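PDB 2Q1D: 2-keto-3-deoxy-D-arabinonate dehydratase from Sulfolobus solfataricus, which catalyses the magnesium-dependent dehydration of 2-dehydro-3-deoxy-D-arabinonate to 2,5-dioxopentanoate in a pentose oxidation pathway. Local coordinates for residues T140-E145 / K264-E269. Residues are numbered along the deposited sequence; the frame is centred on the assembly and turned at random.
Sequences TLPEPE and KGLKDE. With MG (magnesium ion), chain B; DO4 (2,5-dioxopentanoic acid), chain C.
Leu266 meets Thr140 through its backbone and Pro142 through its side chain. Leu266 N donates to Thr140 O at 3.0 Å, in the carbonyl plane, with an N-H...O angle of 152°. A water closes the pairing by accepting from Thr140 N and donating to Leu266 O. From this backbone the Leu266 side chain reaches toward 140-142: CB lies 3.4 Å from Thr140 O, CG is about equally far from that oxygen and from Pro142 CD, and both methyls end at Pro142 CD, with CD1 at 3.5 Å and CD2 at 3.6 Å. CD1 also approaches Pro142 CG, while CD2 stays near Thr140 O. Leu141 starts out away from 264-269, but with CG anti to the carbonyl carbon (chi1 -69°) its CD2 branch turns back to lie 3.5 Å from Lys264 O.

In this FAH-family enzyme the contact joins the loop between strands 250-253 and 271-276 to the segment leading into strand 144-150, which carries two magnesium ligands, Glu143 just before the strand and Glu145 within it. Leu266 and Pro142 pack against a mixed sheet through Val133 (strand 131-133), Leu210 and Ile212 (207-214) and Val272 (271-276). With CG and both methyls gone, as in an alanine at Leu266, a gap would probably open beside Pro142 CD, though the backbone bond to Thr140 could remain. Farther along, Glu143 and Glu145 extend their side chains to magnesium, OE2 of Glu143 at 2.3 Å and OE1 of Glu145 at 2.1 Å. Asp164 also binds the ion, which 2,5-dioxopentanoic acid chelates through O5 and O2.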
ATOM      1  N   THR A 140     -22.428 -20.155  29.782  1.00 47.40           N
ATOM      2  CA  THR A 140     -21.285 -20.133  28.874  1.00 46.38           C
ATOM      3  C   THR A 140     -20.070 -20.704  29.606  1.00 46.15           C
ATOM      4  O   THR A 140     -19.752 -20.280  30.704  1.00 45.94           O
ATOM      5  CB  THR A 140     -21.025 -18.692  28.362  1.00 46.07           C
ATOM      6  OG1 THR A 140     -22.158 -18.258  27.609  1.00 46.00           O
ATOM      7  CG2 THR A 140     -19.806 -18.617  27.479  1.00 45.32           C
ATOM      8  N   LEU A 141     -19.413 -21.689  29.006  1.00 46.05           N
ATOM      9  CA  LEU A 141     -18.247 -22.301  29.618  1.00 46.16           C
ATOM     10  C   LEU A 141     -17.018 -22.040  28.779  1.00 46.31           C
ATOM     11  O   LEU A 141     -17.106 -22.008  27.558  1.00 46.96           O
ATOM     12  CB  LEU A 141     -18.431 -23.812  29.790  1.00 46.02           C
ATOM     13  CG  LEU A 141     -19.446 -24.363  30.802  1.00 46.37           C
ATOM     14  CD1 LEU A 141     -19.288 -25.888  30.951  1.00 46.28           C
ATOM     15  CD2 LEU A 141     -19.336 -23.674  32.161  1.00 45.39           C
ATOM     16  N   PRO A 142     -15.866 -21.826  29.429  1.00 46.26           N
ATOM     17  CA  PRO A 142     -14.635 -21.816  28.674  1.00 46.03           C
ATOM     18  C   PRO A 142     -14.241 -23.248  28.363  1.00 45.76           C
ATOM     19  O   PRO A 142     -14.500 -24.135  29.179  1.00 46.04           O
ATOM     20  CB  PRO A 142     -13.640 -21.190  29.650  1.00 46.35           C
ATOM     21  CG  PRO A 142     -14.165 -21.518  30.993  1.00 46.10           C
ATOM     22  CD  PRO A 142     -15.645 -21.557  30.864  1.00 46.15           C
ATOM     23  N   GLU A 143     -13.642 -23.468  27.191  1.00 45.25           N
ATOM     24  CA  GLU A 143     -13.153 -24.787  26.790  1.00 44.57           C
ATOM     25  C   GLU A 143     -11.639 -24.738  26.517  1.00 44.22           C
ATOM     26  O   GLU A 143     -11.203 -24.296  25.453  1.00 44.25           O
ATOM     27  CB  GLU A 143     -13.923 -25.323  25.577  1.00 44.35           C
ATOM     28  CG  GLU A 143     -15.465 -25.337  25.692  1.00 44.52           C
ATOM     29  CD  GLU A 143     -16.150 -26.250  24.650  1.00 45.12           C
ATOM     30  OE1 GLU A 143     -17.369 -26.489  24.761  1.00 44.82           O
ATOM     31  OE2 GLU A 143     -15.480 -26.747  23.718  1.00 47.04           O
ATOM     32  N   PRO A 144     -10.829 -25.177  27.495  1.00 43.86           N
ATOM     33  CA  PRO A 144      -9.362 -25.180  27.407  1.00 43.70           C
ATOM     34  C   PRO A 144      -8.868 -26.248  26.449  1.00 43.67           C
ATOM     35  O   PRO A 144      -9.169 -27.434  26.639  1.00 44.24           O
ATOM     36  CB  PRO A 144      -8.935 -25.551  28.824  1.00 43.92           C
ATOM     37  CG  PRO A 144     -10.082 -26.371  29.349  1.00 43.69           C
ATOM     38  CD  PRO A 144     -11.304 -25.713  28.782  1.00 43.64           C
ATOM     39  N   GLU A 145      -8.108 -25.850  25.431  1.00 43.09           N
ATOM     40  CA  GLU A 145      -7.725 -26.785  24.378  1.00 42.20           C
ATOM     41  C   GLU A 145      -6.334 -26.526  23.870  1.00 41.85           C
ATOM     42  O   GLU A 145      -5.885 -25.386  23.860  1.00 41.72           O
ATOM     43  CB  GLU A 145      -8.706 -26.664  23.219  1.00 42.29           C
ATOM     44  CG  GLU A 145     -10.158 -26.702  23.655  1.00 42.41           C
ATOM     45  CD  GLU A 145     -11.131 -26.779  22.503  1.00 43.48           C
ATOM     46  OE1 GLU A 145     -12.358 -26.708  22.771  1.00 43.05           O
ATOM     47  OE2 GLU A 145     -10.679 -26.920  21.338  1.00 42.82           O
ATOM     48  N   LYS A 264     -21.706 -23.867  36.904  1.00 56.78           N
ATOM     49  CA  LYS A 264     -20.412 -23.202  36.731  1.00 55.70           C
ATOM     50  C   LYS A 264     -20.342 -22.221  35.548  1.00 54.97           C
ATOM     51  O   LYS A 264     -19.254 -21.839  35.117  1.00 54.34           O
ATOM     52  CB  LYS A 264     -19.272 -24.225  36.667  1.00 55.55           C
ATOM     53  CG  LYS A 264     -19.172 -25.142  37.876  1.00 56.55           C
ATOM     54  CD  LYS A 264     -19.429 -24.389  39.197  1.00 57.75           C
ATOM     55  CE  LYS A 264     -19.080 -25.222  40.417  1.00 57.15           C
ATOM     56  NZ  LYS A 264     -17.614 -25.310  40.559  1.00 57.83           N
ATOM     57  N   GLY A 265     -21.505 -21.812  35.043  1.00 54.45           N
ATOM     58  CA  GLY A 265     -21.602 -20.770  34.019  1.00 54.00           C
ATOM     59  C   GLY A 265     -20.809 -19.522  34.378  1.00 53.80           C
ATOM     60  O   GLY A 265     -20.731 -19.138  35.544  1.00 54.04           O
ATOM     61  N   LEU A 266     -20.211 -18.897  33.370  1.00 53.48           N
ATOM     62  CA  LEU A 266     -19.335 -17.747  33.568  1.00 53.02           C
ATOM     63  C   LEU A 266     -20.161 -16.488  33.869  1.00 53.25           C
ATOM     64  O   LEU A 266     -21.343 -16.392  33.496  1.00 52.70           O
ATOM     65  CB  LEU A 266     -18.455 -17.544  32.327  1.00 52.89           C
ATOM     66  CG  LEU A 266     -16.941 -17.803  32.212  1.00 52.55           C
ATOM     67  CD1 LEU A 266     -16.366 -18.903  33.093  1.00 51.92           C
ATOM     68  CD2 LEU A 266     -16.623 -18.066  30.762  1.00 52.46           C
ATOM     69  N   LYS A 267     -19.538 -15.540  34.569  1.00 53.45           N
ATOM     70  CA  LYS A 267     -20.189 -14.276  34.903  1.00 53.83           C
ATOM     71  C   LYS A 267     -19.218 -13.110  34.825  1.00 53.49           C
ATOM     72  O   LYS A 267     -17.989 -13.290  34.896  1.00 52.79           O
ATOM     73  CB  LYS A 267     -20.876 -14.343  36.276  1.00 54.59           C
ATOM     74  CG  LYS A 267     -22.386 -14.602  36.194  1.00 55.94           C
ATOM     75  CD  LYS A 267     -22.860 -15.638  37.226  1.00 58.67           C
ATOM     76  CE  LYS A 267     -24.360 -15.947  37.065  1.00 59.30           C
ATOM     77  NZ  LYS A 267     -25.225 -14.783  37.509  1.00 62.21           N
ATOM     78  N   ASP A 268     -19.791 -11.916  34.672  1.00 53.18           N
ATOM     79  CA  ASP A 268     -19.019 -10.698  34.480  1.00 53.31           C
ATOM     80  C   ASP A 268     -17.894 -10.578  35.494  1.00 53.12           C
ATOM     81  O   ASP A 268     -18.102 -10.833  36.672  1.00 53.12           O
ATOM     82  CB  ASP A 268     -19.937  -9.483  34.549  1.00 53.35           C
ATOM     83  CG  ASP A 268     -19.293  -8.245  33.973  1.00 54.67           C
ATOM     84  OD1 ASP A 268     -18.504  -7.595  34.688  1.00 55.87           O
ATOM     85  OD2 ASP A 268     -19.568  -7.917  32.796  1.00 56.55           O
ATOM     86  N   GLU A 269     -16.699 -10.221  35.029  1.00 53.05           N
ATOM     87  CA  GLU A 269     -15.516 -10.004  35.907  1.00 53.23           C
ATOM     88  C   GLU A 269     -14.760 -11.258  36.367  1.00 52.39           C
ATOM     89  O   GLU A 269     -13.747 -11.132  37.055  1.00 52.17           O
ATOM     90  CB  GLU A 269     -15.840  -9.120  37.130  1.00 53.74           C
ATOM     91  CG  GLU A 269     -16.534  -7.780  36.816  1.00 56.86           C
ATOM     92  CD  GLU A 269     -15.613  -6.748  36.168  1.00 61.14           C
ATOM     93  OE1 GLU A 269     -14.534  -6.478  36.756  1.00 63.57           O
ATOM     94  OE2 GLU A 269     -15.979  -6.197  35.092  1.00 61.06           O
TER
HETATM   95 MG    MG B 294     -14.248 -26.932  21.765  1.00 34.22          MG
HETATM   96  O3  DO4 C 897     -20.498 -29.303  20.561  1.00 58.65           O
HETATM   97  C5  DO4 C 897     -19.562 -29.522  19.812  1.00 57.31           C
HETATM   98  C4  DO4 C 897     -18.230 -28.869  20.084  1.00 55.28           C
HETATM   99  C3  DO4 C 897     -17.347 -29.825  20.878  1.00 53.20           C
HETATM  100  C2  DO4 C 897     -16.105 -29.083  21.305  1.00 52.05           C
HETATM  101  O5  DO4 C 897     -15.968 -27.900  21.024  1.00 52.54           O
HETATM  102  C1  DO4 C 897     -15.045 -29.751  22.056  1.00 51.34           C
HETATM  103  O1  DO4 C 897     -15.152 -30.967  22.347  1.00 50.90           O
HETATM  104  O2  DO4 C 897     -14.045 -29.063  22.379  1.00 49.94           O
HETATM  105  O   HOH W   1     -22.778 -18.212  31.888  1.00 46.06           O
HETATM  106  O   HOH W   2     -12.976 -27.072  20.171  1.00 36.83           O